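Local structure of argininosuccinate lyase (6RXA) at residues Ala38-Asp43 against Ser84-Leu89; Ala49-Leu54 against Gly58-Glu63; Asp369-Leu374 against Arg383-Ile388. The protein is a C-N lyase of the aspartase/fumarase superfamily, known as EDDS lyase, that probably can also split argininosuccinate into fumarate and arginine. The protein carries 2 engineered substitutions. All coordinates share one frame; numbering follows the deposited sequence.

Contact 1: residues Ala38-Asp43 against Ser84-Leu89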
ATOM      1  N   ALA A  38       5.150 -13.192 -22.191  1.00 14.85           N
ATOM      2  CA  ALA A  38       4.265 -14.204 -21.638  1.00 14.31           C
ATOM      3  C   ALA A  38       2.911 -14.219 -22.339  1.00 14.84           C
ATOM      4  O   ALA A  38       2.325 -15.294 -22.530  1.00 15.52           O
ATOM      5  CB  ALA A  38       4.082 -13.973 -20.135  1.00 14.79           C
ATOM      6  N   VAL A  39       2.396 -13.053 -22.729  1.00 14.64           N
ATOM      7  CA  VAL A  39       1.064 -12.970 -23.328  1.00 14.78           C
ATOM      8  C   VAL A  39       1.094 -13.247 -24.820  1.00 15.32           C
ATOM      9  O   VAL A  39       0.077 -13.709 -25.374  1.00 16.26           O
ATOM     10  CB  VAL A  39       0.464 -11.584 -23.037  1.00 16.91           C
ATOM     11  CG1 VAL A  39      -0.845 -11.374 -23.749  1.00 20.98           C
ATOM     12  CG2 VAL A  39       0.245 -11.434 -21.550  1.00 15.39           C
ATOM     13  N   PHE A  40       2.229 -13.040 -25.470  1.00 15.99           N
ATOM     14  CA  PHE A  40       2.305 -13.169 -26.921  1.00 16.78           C
ATOM     15  C   PHE A  40       1.741 -14.474 -27.468  1.00 16.23           C
ATOM     16  O   PHE A  40       0.986 -14.427 -28.456  1.00 16.87           O
ATOM     17  CB  PHE A  40       3.754 -13.000 -27.384  1.00 19.31           C
ATOM     18  CG  PHE A  40       3.952 -13.397 -28.815  1.00 22.78           C
ATOM     19  CD1 PHE A  40       3.409 -12.623 -29.818  1.00 26.92           C
ATOM     20  CD2 PHE A  40       4.628 -14.551 -29.154  1.00 23.62           C
ATOM     21  CE1 PHE A  40       3.555 -12.978 -31.143  1.00 29.82           C
ATOM     22  CE2 PHE A  40       4.777 -14.913 -30.478  1.00 26.61           C
ATOM     23  CZ  PHE A  40       4.238 -14.124 -31.471  1.00 29.66           C
ATOM     24  N   PRO A  41       2.061 -15.648 -26.923  1.00 17.64           N
ATOM     25  CA  PRO A  41       1.479 -16.880 -27.480  1.00 18.08           C
ATOM     26  C   PRO A  41      -0.030 -16.920 -27.396  1.00 17.62           C
ATOM     27  O   PRO A  41      -0.672 -17.529 -28.260  1.00 18.99           O
ATOM     28  CB  PRO A  41       2.143 -18.007 -26.676  1.00 21.58           C
ATOM     29  CG  PRO A  41       2.808 -17.355 -25.525  1.00 25.09           C
ATOM     30  CD  PRO A  41       3.082 -15.925 -25.896  1.00 21.83           C
ATOM     31  N   TYR A  42      -0.619 -16.300 -26.371  1.00 16.74           N
ATOM     32  CA  TYR A  42      -2.075 -16.224 -26.289  1.00 16.26           C
ATOM     33  C   TYR A  42      -2.638 -15.282 -27.345  1.00 16.57           C
ATOM     34  O   TYR A  42      -3.666 -15.584 -27.967  1.00 16.53           O
ATOM     35  CB  TYR A  42      -2.490 -15.785 -24.883  1.00 15.28           C
ATOM     36  CG  TYR A  42      -2.007 -16.748 -23.824  1.00 15.56           C
ATOM     37  CD1 TYR A  42      -2.678 -17.940 -23.583  1.00 16.05           C
ATOM     38  CD2 TYR A  42      -0.861 -16.488 -23.092  1.00 15.93           C
ATOM     39  CE1 TYR A  42      -2.224 -18.842 -22.626  1.00 16.60           C
ATOM     40  CE2 TYR A  42      -0.405 -17.390 -22.129  1.00 15.99           C
ATOM     41  CZ  TYR A  42      -1.084 -18.559 -21.910  1.00 17.10           C
ATOM     42  OH  TYR A  42      -0.622 -19.435 -20.945  1.00 19.30           O
ATOM     43  N   ASP A  43      -1.985 -14.135 -27.552  1.00 16.40           N
ATOM     44  CA  ASP A  43      -2.377 -13.257 -28.649  1.00 17.30           C
ATOM     45  C   ASP A  43      -2.411 -14.017 -29.969  1.00 17.52           C
ATOM     46  O   ASP A  43      -3.326 -13.825 -30.778  1.00 16.79           O
ATOM     47  CB  ASP A  43      -1.417 -12.069 -28.767  1.00 18.92           C
ATOM     48  CG  ASP A  43      -1.692 -10.972 -27.743  1.00 22.57           C
ATOM     49  OD1 ASP A  43      -2.549 -11.144 -26.858  1.00 23.54           O
ATOM     50  OD2 ASP A  43      -1.034  -9.916 -27.834  1.00 25.52           O
ATOM     51  N   SER A  84      10.816  -7.986 -31.110  1.00 24.34           N
ATOM     52  CA  SER A  84      10.143  -6.799 -31.625  1.00 25.52           C
ATOM     53  C   SER A  84       8.809  -7.135 -32.281  1.00 24.28           C
ATOM     54  O   SER A  84       7.983  -6.236 -32.476  1.00 25.84           O
ATOM     55  CB  SER A  84      11.031  -6.047 -32.622  1.00 27.71           C
ATOM     56  OG  SER A  84      11.105  -6.711 -33.872  1.00 29.43           O
ATOM     57  N   LEU A  85       8.568  -8.405 -32.603  1.00 21.87           N
ATOM     58  CA  LEU A  85       7.341  -8.810 -33.271  1.00 20.73           C
ATOM     59  C   LEU A  85       6.268  -9.283 -32.304  1.00 20.00           C
ATOM     60  O   LEU A  85       5.259  -9.834 -32.745  1.00 20.93           O
ATOM     61  CB  LEU A  85       7.633  -9.935 -34.258  1.00 21.89           C
ATOM     62  CG  LEU A  85       8.601  -9.525 -35.362  1.00 23.84           C
ATOM     63  CD1 LEU A  85       8.865 -10.695 -36.265  1.00 24.40           C
ATOM     64  CD2 LEU A  85       8.034  -8.338 -36.138  1.00 26.14           C
ATOM     65  N   ARG A  86       6.462  -9.094 -31.003  1.00 18.78           N
ATOM     66  CA  ARG A  86       5.553  -9.646 -29.999  1.00 19.68           C
ATOM     67  C   ARG A  86       4.461  -8.680 -29.553  1.00 20.41           C
ATOM     68  O   ARG A  86       3.646  -9.057 -28.707  1.00 23.09           O
ATOM     69  CB  ARG A  86       6.335 -10.178 -28.794  1.00 20.02           C
ATOM     70  CG  ARG A  86       7.219 -11.343 -29.175  1.00 21.10           C
ATOM     71  CD  ARG A  86       8.111 -11.802 -28.033  1.00 22.51           C
ATOM     72  NE  ARG A  86       9.095 -12.745 -28.538  1.00 24.66           N
ATOM     73  CZ  ARG A  86      10.136 -13.197 -27.852  1.00 27.27           C
ATOM     74  NH1 ARG A  86      10.334 -12.801 -26.603  1.00 28.38           N
ATOM     75  NH2 ARG A  86      10.973 -14.050 -28.430  1.00 28.19           N
ATOM     76  N   THR A  87       4.419  -7.459 -30.089  1.00 18.50           N
ATOM     77  CA  THR A  87       3.294  -6.547 -29.919  1.00 17.83           C
ATOM     78  C   THR A  87       2.537  -6.443 -31.241  1.00 17.68           C
ATOM     79  O   THR A  87       3.051  -6.824 -32.297  1.00 18.30           O
ATOM     80  CB  THR A  87       3.740  -5.168 -29.428  1.00 18.96           C
ATOM     81  OG1 THR A  87       4.679  -4.596 -30.336  1.00 19.45           O
ATOM     82  CG2 THR A  87       4.383  -5.284 -28.034  1.00 20.25           C
ATOM     83  N   TYR A  88       1.309  -5.918 -31.176  1.00 17.42           N
ATOM     84  CA  TYR A  88       0.339  -6.182 -32.237  1.00 16.89           C
ATOM     85  C   TYR A  88       0.722  -5.531 -33.571  1.00 17.15           C
ATOM     86  O   TYR A  88       0.803  -6.207 -34.599  1.00 17.43           O
ATOM     87  CB  TYR A  88      -1.093  -5.781 -31.835  1.00 16.90           C
ATOM     88  CG  TYR A  88      -1.968  -6.082 -33.010  1.00 17.94           C
ATOM     89  CD1 TYR A  88      -2.264  -7.404 -33.334  1.00 18.81           C
ATOM     90  CD2 TYR A  88      -2.400  -5.080 -33.863  1.00 18.54           C
ATOM     91  CE1 TYR A  88      -2.986  -7.713 -34.457  1.00 19.42           C
ATOM     92  CE2 TYR A  88      -3.133  -5.387 -35.002  1.00 19.44           C
ATOM     93  CZ  TYR A  88      -3.424  -6.708 -35.279  1.00 19.77           C
ATOM     94  OH  TYR A  88      -4.143  -7.048 -36.405  1.00 20.48           O
ATOM     95  N   LEU A  89       0.861  -4.206 -33.610  1.00 16.52           N
ATOM     96  CA  LEU A  89       1.091  -3.571 -34.906  1.00 16.47           C
ATOM     97  C   LEU A  89       2.374  -4.065 -35.559  1.00 16.55           C
ATOM     98  O   LEU A  89       2.358  -4.321 -36.774  1.00 16.37           O
ATOM     99  CB  LEU A  89       1.016  -2.044 -34.810  1.00 17.60           C
ATOM    100  CG  LEU A  89      -0.402  -1.488 -34.644  1.00 19.35           C
ATOM    101  CD1 LEU A  89      -0.371   0.021 -34.433  1.00 19.11           C
ATOM    102  CD2 LEU A  89      -1.273  -1.833 -35.855  1.00 20.92           C
TER
HETATM  103  O   HOH W   1       0.843  -9.284 -29.606  1.00 27.98           O
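Phe40 lays one face of its ring against the aliphatic stem of Arg86. The evidence for a CH-pi contact is that Arg86 CG lies 4.1 Å from the centroid of the Phe40 ring, only 18° off the ring normal, and is displaced toward the rim on the CG side. The two side chains run across each other at about a right angle. With Phe40 CG anti to the backbone N (chi1 168°), the ring also reaches the backbone of segment 84-89: Phe40 CD1 is 3.7 Å from Arg86 CA, and Phe40 CE1 approaches Leu85 O obliquely at 3.9 Å.

Beyond CG the arginine chain stays extended, which carries its guanidinium past the ring to polar partners: NH2 bonds to Ala79 O and NH1 to Ser37 OG. Both segments belong to the helical N-terminal part of the lyase fold. Residues 38-43 lie near the start of helix 35-56. Residues 84-89 are the last part of the link after helix 62-79, a 3-10 piece and a loop, running into helix 88-99. Helix 35-56 is kinked at Pro41 and Tyr42: Pro41 N has no hydrogen, and Tyr42 N makes just a weak bond to Val39 O before Asp43 N restores the regular bond.

No direct hydrogen bond joins the segments. One water does, giving one hydrogen to Asp43 OD2 at 2.7 Å and the other to Arg86 O at 3.0 Å. The Phe40 side chain also touches Asp76 and Ala79 of helix 62-79, while Tyr42 OH is hydrogen-bonded to Asp126.

Contact 2: residues Ala49-Leu54 against Gly58-Glu63; sequences AHVVML and GILTVE
The backbone turns back on itself between Leu54 and Leu60: Gly58, at a positive phi of 77°, ends the helix in a Schellman motif, whose wide bond is Ile59 N to Leu54 O, and Leu60 N adds a second donor to the same carbonyl. Ile59 N lies 2.9 Å from Leu54 O and nearly in line with the C=O bond, although the N-H...O angle is bent. The bond from Leu60 N is longer, 3.3 Å to Leu54 O, and comes from well above the carbonyl plane (64° out of it) with a nearly straight N-H...O. Two donors from different directions thus hold one carbonyl at the helix end.

Apolar side chains reinforce the turn. Leu54 divides its branches between the two residues that bond to its carbonyl: CD2 of Leu54 meets CD1 of Ile59 at 3.7 Å, the hydrophobic pairing that commonly accompanies a Schellman motif, while CD1 of Leu54 lies 3.9 Å from CD1 of Leu60. Leu54 CB adds a contact of 3.8 Å to Leu60 CG. One helical turn earlier, Val51 extends the patch. Its CG1, anti to the backbone N (chi1 164°), touches Leu60 CD1 at 3.9 Å, and these two side chains cross at about a right angle. Leu54 CG also sits 3.8 Å above one face of the His50 ring, whose NE2 is hydrogen-bonded to Ile108 O.

Thr61 then caps the next helix through OG1 to Glu64 N. The contact joins the C-terminal end of helix 35-56 to the beginning of helix 62-79, with Val51 and Leu60 both packing on Ile68. Another side of helix 35-56, bearing Ala49 and Val52, rests on helix 212-218 and on the long helix 451-500.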
ATOM      1  N   ALA A  49      -8.337 -17.756 -33.541  1.00 15.78           N
ATOM      2  CA  ALA A  49      -9.754 -17.891 -33.207  1.00 15.75           C
ATOM      3  C   ALA A  49     -10.587 -16.798 -33.863  1.00 15.65           C
ATOM      4  O   ALA A  49     -11.692 -17.063 -34.362  1.00 16.22           O
ATOM      5  CB  ALA A  49      -9.947 -17.864 -31.691  1.00 16.28           C
ATOM      6  N   HIS A  50     -10.091 -15.561 -33.851  1.00 14.85           N
ATOM      7  CA  HIS A  50     -10.824 -14.468 -34.476  1.00 16.07           C
ATOM      8  C   HIS A  50     -10.996 -14.726 -35.965  1.00 17.37           C
ATOM      9  O   HIS A  50     -12.096 -14.573 -36.513  1.00 17.38           O
ATOM     10  CB  HIS A  50     -10.082 -13.159 -34.224  1.00 15.98           C
ATOM     11  CG  HIS A  50     -10.787 -11.964 -34.767  1.00 17.60           C
ATOM     12  ND1 HIS A  50     -11.926 -11.447 -34.184  1.00 17.43           N
ATOM     13  CD2 HIS A  50     -10.519 -11.186 -35.839  1.00 17.62           C
ATOM     14  CE1 HIS A  50     -12.328 -10.398 -34.883  1.00 17.33           C
ATOM     15  NE2 HIS A  50     -11.498 -10.223 -35.894  1.00 17.36           N
ATOM     16  N   VAL A  51      -9.922 -15.154 -36.633  1.00 18.04           N
ATOM     17  CA  VAL A  51      -9.966 -15.424 -38.069  1.00 17.34           C
ATOM     18  C   VAL A  51     -10.912 -16.577 -38.392  1.00 16.93           C
ATOM     19  O   VAL A  51     -11.680 -16.507 -39.357  1.00 16.60           O
ATOM     20  CB  VAL A  51      -8.538 -15.662 -38.594  1.00 18.41           C
ATOM     21  CG1 VAL A  51      -8.565 -16.308 -39.958  1.00 17.78           C
ATOM     22  CG2 VAL A  51      -7.765 -14.349 -38.628  1.00 19.51           C
ATOM     23  N   VAL A  52     -10.866 -17.657 -37.607  1.00 16.63           N
ATOM     24  CA  VAL A  52     -11.803 -18.766 -37.798  1.00 18.18           C
ATOM     25  C   VAL A  52     -13.244 -18.280 -37.664  1.00 17.72           C
ATOM     26  O   VAL A  52     -14.102 -18.595 -38.500  1.00 18.29           O
ATOM     27  CB  VAL A  52     -11.483 -19.913 -36.821  1.00 18.61           C
ATOM     28  CG1 VAL A  52     -12.594 -20.949 -36.832  1.00 19.14           C
ATOM     29  CG2 VAL A  52     -10.151 -20.547 -37.178  1.00 19.18           C
ATOM     30  N   MET A  53     -13.522 -17.487 -36.635  1.00 16.61           N
ATOM     31  CA  MET A  53     -14.867 -16.942 -36.465  1.00 16.46           C
ATOM     32  C   MET A  53     -15.265 -16.070 -37.647  1.00 17.01           C
ATOM     33  O   MET A  53     -16.397 -16.159 -38.131  1.00 17.45           O
ATOM     34  CB  MET A  53     -14.954 -16.168 -35.145  1.00 16.68           C
ATOM     35  CG  MET A  53     -16.316 -15.529 -34.874  1.00 17.13           C
ATOM     36  SD  MET A  53     -16.470 -13.889 -35.612  1.00 16.15           S
ATOM     37  CE  MET A  53     -15.226 -12.978 -34.701  1.00 19.11           C
ATOM     38  N   LEU A  54     -14.361 -15.208 -38.122  1.00 17.10           N
ATOM     39  CA  LEU A  54     -14.703 -14.374 -39.269  1.00 18.25           C
ATOM     40  C   LEU A  54     -15.031 -15.232 -40.476  1.00 19.52           C
ATOM     41  O   LEU A  54     -15.854 -14.845 -41.315  1.00 20.55           O
ATOM     42  CB  LEU A  54     -13.558 -13.444 -39.638  1.00 17.80           C
ATOM     43  CG  LEU A  54     -13.160 -12.347 -38.669  1.00 18.81           C
ATOM     44  CD1 LEU A  54     -12.009 -11.545 -39.242  1.00 20.01           C
ATOM     45  CD2 LEU A  54     -14.337 -11.435 -38.383  1.00 18.95           C
ATOM     46  N   GLY A  58     -18.623 -15.568 -42.713  1.00 24.08           N
ATOM     47  CA  GLY A  58     -18.568 -15.136 -44.097  1.00 25.91           C
ATOM     48  C   GLY A  58     -17.866 -13.819 -44.322  1.00 25.31           C
ATOM     49  O   GLY A  58     -17.900 -13.297 -45.441  1.00 27.10           O
ATOM     50  N   ILE A  59     -17.231 -13.264 -43.291  1.00 22.56           N
ATOM     51  CA  ILE A  59     -16.499 -12.010 -43.438  1.00 22.62           C
ATOM     52  C   ILE A  59     -15.208 -12.243 -44.207  1.00 24.26           C
ATOM     53  O   ILE A  59     -14.797 -11.414 -45.031  1.00 26.49           O
ATOM     54  CB  ILE A  59     -16.268 -11.380 -42.052  1.00 21.78           C
ATOM     55  CG1 ILE A  59     -17.625 -10.976 -41.458  1.00 21.93           C
ATOM     56  CG2 ILE A  59     -15.343 -10.195 -42.145  1.00 21.72           C
ATOM     57  CD1 ILE A  59     -17.575 -10.583 -40.002  1.00 21.21           C
ATOM     58  N   LEU A  60     -14.556 -13.376 -43.968  1.00 22.37           N
ATOM     59  CA  LEU A  60     -13.416 -13.812 -44.756  1.00 22.73           C
ATOM     60  C   LEU A  60     -13.820 -15.041 -45.550  1.00 24.63           C
ATOM     61  O   LEU A  60     -14.582 -15.883 -45.061  1.00 24.34           O
ATOM     62  CB  LEU A  60     -12.234 -14.215 -43.871  1.00 22.72           C
ATOM     63  CG  LEU A  60     -11.649 -13.146 -42.956  1.00 23.23           C
ATOM     64  CD1 LEU A  60     -10.563 -13.776 -42.080  1.00 23.02           C
ATOM     65  CD2 LEU A  60     -11.080 -11.978 -43.740  1.00 25.85           C
ATOM     66  N   THR A  61     -13.297 -15.156 -46.767  1.00 25.29           N
ATOM     67  CA  THR A  61     -13.421 -16.397 -47.502  1.00 25.69           C
ATOM     68  C   THR A  61     -12.475 -17.446 -46.916  1.00 24.63           C
ATOM     69  O   THR A  61     -11.514 -17.132 -46.210  1.00 24.66           O
ATOM     70  CB  THR A  61     -13.059 -16.179 -48.971  1.00 26.07           C
ATOM     71  OG1 THR A  61     -11.670 -15.841 -49.078  1.00 25.49           O
ATOM     72  CG2 THR A  61     -13.885 -15.051 -49.564  1.00 27.25           C
ATOM     73  N   VAL A  62     -12.751 -18.715 -47.224  1.00 23.90           N
ATOM     74  CA  VAL A  62     -11.841 -19.777 -46.801  1.00 22.85           C
ATOM     75  C   VAL A  62     -10.449 -19.535 -47.372  1.00 23.69           C
ATOM     76  O   VAL A  62      -9.436 -19.814 -46.720  1.00 23.34           O
ATOM     77  CB  VAL A  62     -12.401 -21.159 -47.186  1.00 25.08           C
ATOM     78  CG1 VAL A  62     -11.384 -22.246 -46.886  1.00 25.29           C
ATOM     79  CG2 VAL A  62     -13.689 -21.429 -46.435  1.00 26.92           C
ATOM     80  N   GLU A  63     -10.374 -19.015 -48.599  1.00 24.99           N
ATOM     81  CA  GLU A  63      -9.077 -18.751 -49.213  1.00 25.38           C
ATOM     82  C   GLU A  63      -8.315 -17.657 -48.472  1.00 22.75           C
ATOM     83  O   GLU A  63      -7.113 -17.795 -48.219  1.00 23.09           O
ATOM     84  CB  GLU A  63      -9.261 -18.388 -50.689  1.00 30.08           C
ATOM     85  CG  GLU A  63      -9.803 -19.531 -51.545  1.00 37.24           C
ATOM     86  CD  GLU A  63     -11.316 -19.482 -51.762  1.00 41.67           C
ATOM     87  OE1 GLU A  63     -11.758 -19.842 -52.877  1.00 42.05           O
ATOM     88  OE2 GLU A  63     -12.066 -19.096 -50.830  1.00 36.77           O
TER

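Contact 3: residues Asp369-Leu374 against Arg383-Ile388; sequences DLTDML and REAHEI
His386, whose CB lies 4.3 Å from Thr371 CG2, carries Arg383 NH2 over one face of its imidazole, 3.7 Å above the plane and displaced toward the rim. The relation seen from the arginine is different: His386 CD2 lies at the guanidinium edge, within its plane, so the guanidinium is turned edge-on to the imidazole face. Neither group supplies a polar bond across the two segments. His386 NE2 bonds to Ser280 O of the fourth subunit and Arg383 NH2 to Ser281 O of the same subunit, while Arg383 NE forms a salt bridge with Glu92 of the third.

The interface between the helices is apolar and closely spaced. The CG2 methyl of Thr371, anti to the backbone N, faces the other helix and touches both Ala385 CB and His386 N at 3.5 Å. The same rotation places OG1 where it bonds back to Met367 O, one turn earlier, which satisfies the hydroxyl inside its own helix. Because Ala385 ends at CB, the backbones come near: the CA atoms of Thr371 and Ala385 are 5.5 Å apart, and the segment axes approach to 8.7 Å. Leu374 continues the row, its CB 4.1 Å from Ala385 CB, and a looser contact of 4.4 Å joins Leu374 CD1 to Ile388 CG2.

With an angle of 134° between their directions, the segments run roughly antiparallel but strongly inclined, a splayed helical hairpin made of the consecutive helices 367-378 and 382-399, in the C-terminal argininosuccinate lyase region. Through His386 and Arg383 it meets Ser280 and Ser281 of the fourth subunit, residues that bind succinate in this protein.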
ATOM      1  N   ASP A 369      -6.170 -26.271  32.381  1.00 21.44           N
ATOM      2  CA  ASP A 369      -6.824 -27.490  32.845  1.00 22.58           C
ATOM      3  C   ASP A 369      -6.846 -27.573  34.365  1.00 21.91           C
ATOM      4  O   ASP A 369      -7.817 -28.061  34.950  1.00 22.36           O
ATOM      5  CB  ASP A 369      -6.197 -28.731  32.230  1.00 22.82           C
ATOM      6  CG  ASP A 369      -6.819 -29.066  30.896  1.00 23.39           C
ATOM      7  OD1 ASP A 369      -7.431 -28.151  30.304  1.00 23.27           O
ATOM      8  OD2 ASP A 369      -6.722 -30.233  30.450  1.00 22.56           O
ATOM      9  N   LEU A 370      -5.786 -27.103  35.036  1.00 20.91           N
ATOM     10  CA  LEU A 370      -5.824 -27.043  36.499  1.00 22.35           C
ATOM     11  C   LEU A 370      -6.950 -26.125  36.981  1.00 23.13           C
ATOM     12  O   LEU A 370      -7.680 -26.464  37.926  1.00 23.06           O
ATOM     13  CB  LEU A 370      -4.460 -26.611  37.039  1.00 23.28           C
ATOM     14  CG  LEU A 370      -4.245 -26.662  38.554  1.00 26.09           C
ATOM     15  CD1 LEU A 370      -4.329 -28.103  39.051  1.00 28.92           C
ATOM     16  CD2 LEU A 370      -2.912 -26.043  38.945  1.00 25.85           C
ATOM     17  N   THR A 371      -7.129 -24.975  36.319  1.00 23.18           N
ATOM     18  CA  THR A 371      -8.190 -24.036  36.680  1.00 24.76           C
ATOM     19  C   THR A 371      -9.574 -24.628  36.419  1.00 25.33           C
ATOM     20  O   THR A 371     -10.482 -24.515  37.257  1.00 24.28           O
ATOM     21  CB  THR A 371      -8.021 -22.751  35.859  1.00 23.73           C
ATOM     22  OG1 THR A 371      -6.672 -22.264  35.951  1.00 22.53           O
ATOM     23  CG2 THR A 371      -8.983 -21.665  36.341  1.00 24.07           C
ATOM     24  N   ASP A 372      -9.769 -25.222  35.234  1.00 25.84           N
ATOM     25  CA  ASP A 372     -11.052 -25.834  34.910  1.00 25.23           C
ATOM     26  C   ASP A 372     -11.389 -26.937  35.899  1.00 26.91           C
ATOM     27  O   ASP A 372     -12.565 -27.140  36.239  1.00 26.27           O
ATOM     28  CB  ASP A 372     -11.007 -26.439  33.505  1.00 23.70           C
ATOM     29  CG  ASP A 372     -11.149 -25.410  32.387  1.00 25.54           C
ATOM     30  OD1 ASP A 372     -11.828 -24.382  32.569  1.00 26.40           O
ATOM     31  OD2 ASP A 372     -10.600 -25.659  31.298  1.00 25.99           O
ATOM     32  N   MET A 373     -10.369 -27.657  36.373  1.00 27.71           N
ATOM     33  CA  MET A 373     -10.593 -28.725  37.340  1.00 27.91           C
ATOM     34  C   MET A 373     -11.142 -28.173  38.647  1.00 25.89           C
ATOM     35  O   MET A 373     -12.057 -28.759  39.242  1.00 25.36           O
ATOM     36  CB  MET A 373      -9.291 -29.496  37.565  1.00 29.12           C
ATOM     37  CG  MET A 373      -9.414 -30.700  38.492  1.00 29.17           C
ATOM     38  SD  MET A 373      -9.251 -30.244  40.222  1.00 27.28           S
ATOM     39  CE  MET A 373      -7.469 -30.125  40.354  1.00 29.65           C
ATOM     40  N   LEU A 374     -10.600 -27.045  39.120  1.00 23.14           N
ATOM     41  CA  LEU A 374     -11.114 -26.457  40.351  1.00 24.84           C
ATOM     42  C   LEU A 374     -12.584 -26.078  40.198  1.00 25.70           C
ATOM     43  O   LEU A 374     -13.410 -26.393  41.056  1.00 27.73           O
ATOM     44  CB  LEU A 374     -10.297 -25.235  40.753  1.00 26.33           C
ATOM     45  CG  LEU A 374      -8.800 -25.438  40.980  1.00 28.20           C
ATOM     46  CD1 LEU A 374      -8.167 -24.131  41.466  1.00 29.39           C
ATOM     47  CD2 LEU A 374      -8.529 -26.567  41.933  1.00 28.08           C
ATOM     48  N   ARG A 383     -13.384 -16.985  37.542  1.00 31.19           N
ATOM     49  CA  ARG A 383     -12.489 -15.882  37.883  1.00 30.60           C
ATOM     50  C   ARG A 383     -11.718 -16.166  39.172  1.00 30.68           C
ATOM     51  O   ARG A 383     -10.522 -15.868  39.254  1.00 29.39           O
ATOM     52  CB  ARG A 383     -13.287 -14.575  37.947  1.00 29.56           C
ATOM     53  CG  ARG A 383     -12.461 -13.287  37.939  1.00 26.98           C
ATOM     54  CD  ARG A 383     -11.480 -13.217  36.775  1.00 26.59           C
ATOM     55  NE  ARG A 383     -12.142 -13.410  35.484  1.00 28.67           N
ATOM     56  CZ  ARG A 383     -11.624 -14.090  34.471  1.00 28.59           C
ATOM     57  NH1 ARG A 383     -12.316 -14.219  33.342  1.00 26.43           N
ATOM     58  NH2 ARG A 383     -10.418 -14.638  34.577  1.00 28.41           N
ATOM     59  N   GLU A 384     -12.362 -16.753  40.189  1.00 29.42           N
ATOM     60  CA  GLU A 384     -11.622 -17.032  41.424  1.00 30.33           C
ATOM     61  C   GLU A 384     -10.635 -18.180  41.237  1.00 29.60           C
ATOM     62  O   GLU A 384      -9.539 -18.168  41.814  1.00 29.68           O
ATOM     63  CB  GLU A 384     -12.564 -17.344  42.591  1.00 39.34           C
ATOM     64  CG  GLU A 384     -11.809 -17.584  43.917  1.00 51.49           C
ATOM     65  CD  GLU A 384     -12.718 -17.966  45.084  1.00 65.77           C
ATOM     66  OE1 GLU A 384     -13.905 -18.279  44.847  1.00 69.35           O
ATOM     67  OE2 GLU A 384     -12.238 -17.960  46.241  1.00 66.29           O
ATOM     68  N   ALA A 385     -11.022 -19.206  40.477  1.00 31.87           N
ATOM     69  CA  ALA A 385     -10.093 -20.294  40.199  1.00 30.61           C
ATOM     70  C   ALA A 385      -8.862 -19.771  39.471  1.00 28.31           C
ATOM     71  O   ALA A 385      -7.731 -20.148  39.788  1.00 24.11           O
ATOM     72  CB  ALA A 385     -10.789 -21.368  39.369  1.00 27.20           C
ATOM     73  N   HIS A 386      -9.068 -18.884  38.500  1.00 26.19           N
ATOM     74  CA  HIS A 386      -7.958 -18.321  37.737  1.00 23.36           C
ATOM     75  C   HIS A 386      -6.970 -17.610  38.650  1.00 23.33           C
ATOM     76  O   HIS A 386      -5.753 -17.787  38.512  1.00 24.09           O
ATOM     77  CB  HIS A 386      -8.557 -17.395  36.686  1.00 23.26           C
ATOM     78  CG  HIS A 386      -7.560 -16.631  35.882  1.00 23.93           C
ATOM     79  ND1 HIS A 386      -6.846 -15.571  36.398  1.00 23.71           N
ATOM     80  CD2 HIS A 386      -7.198 -16.738  34.583  1.00 23.52           C
ATOM     81  CE1 HIS A 386      -6.069 -15.071  35.450  1.00 23.79           C
ATOM     82  NE2 HIS A 386      -6.273 -15.752  34.337  1.00 23.45           N
ATOM     83  N   GLU A 387      -7.466 -16.836  39.617  1.00 26.83           N
ATOM     84  CA  GLU A 387      -6.567 -16.112  40.510  1.00 32.05           C
ATOM     85  C   GLU A 387      -5.741 -17.065  41.366  1.00 28.53           C
ATOM     86  O   GLU A 387      -4.559 -16.805  41.631  1.00 25.16           O
ATOM     87  CB  GLU A 387      -7.374 -15.159  41.398  1.00 44.20           C
ATOM     88  CG  GLU A 387      -6.561 -14.027  42.025  1.00 57.73           C
ATOM     89  CD  GLU A 387      -5.974 -13.066  40.995  1.00 64.79           C
ATOM     90  OE1 GLU A 387      -4.794 -12.689  41.145  1.00 65.12           O
ATOM     91  OE2 GLU A 387      -6.686 -12.688  40.041  1.00 66.57           O
ATOM     92  N   ILE A 388      -6.344 -18.161  41.828  1.00 28.13           N
ATOM     93  CA  ILE A 388      -5.589 -19.148  42.596  1.00 27.97           C
ATOM     94  C   ILE A 388      -4.479 -19.742  41.738  1.00 26.37           C
ATOM     95  O   ILE A 388      -3.321 -19.852  42.163  1.00 24.23           O
ATOM     96  CB  ILE A 388      -6.516 -20.254  43.122  1.00 29.37           C
ATOM     97  CG1 ILE A 388      -7.494 -19.714  44.164  1.00 31.57           C
ATOM     98  CG2 ILE A 388      -5.660 -21.381  43.725  1.00 29.31           C
ATOM     99  CD1 ILE A 388      -8.584 -20.708  44.531  1.00 31.32           C
TER

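In the fold
Contacts 1 and 2 belong to the N-terminal helical end of the elongated chain and share helix 35-56: contact 1 uses its early turns, contact 2 its last ones. Their centres are about 21 Å apart, with nearest atoms about 7 Å apart, and the sequence of contact 2 falls wholly between the two segments of contact 1. Contact 3 comes much later, in helices 367-378 and 382-399, on the opposite side of the chain's centre; it lies about 69 Å from contact 1 and about 80 Å from contact 2, centre to centre. The tetramer brings these ends together: Leu89, in segment 84-89, packs on Arg383 of the third subunit, in the segment 383-388.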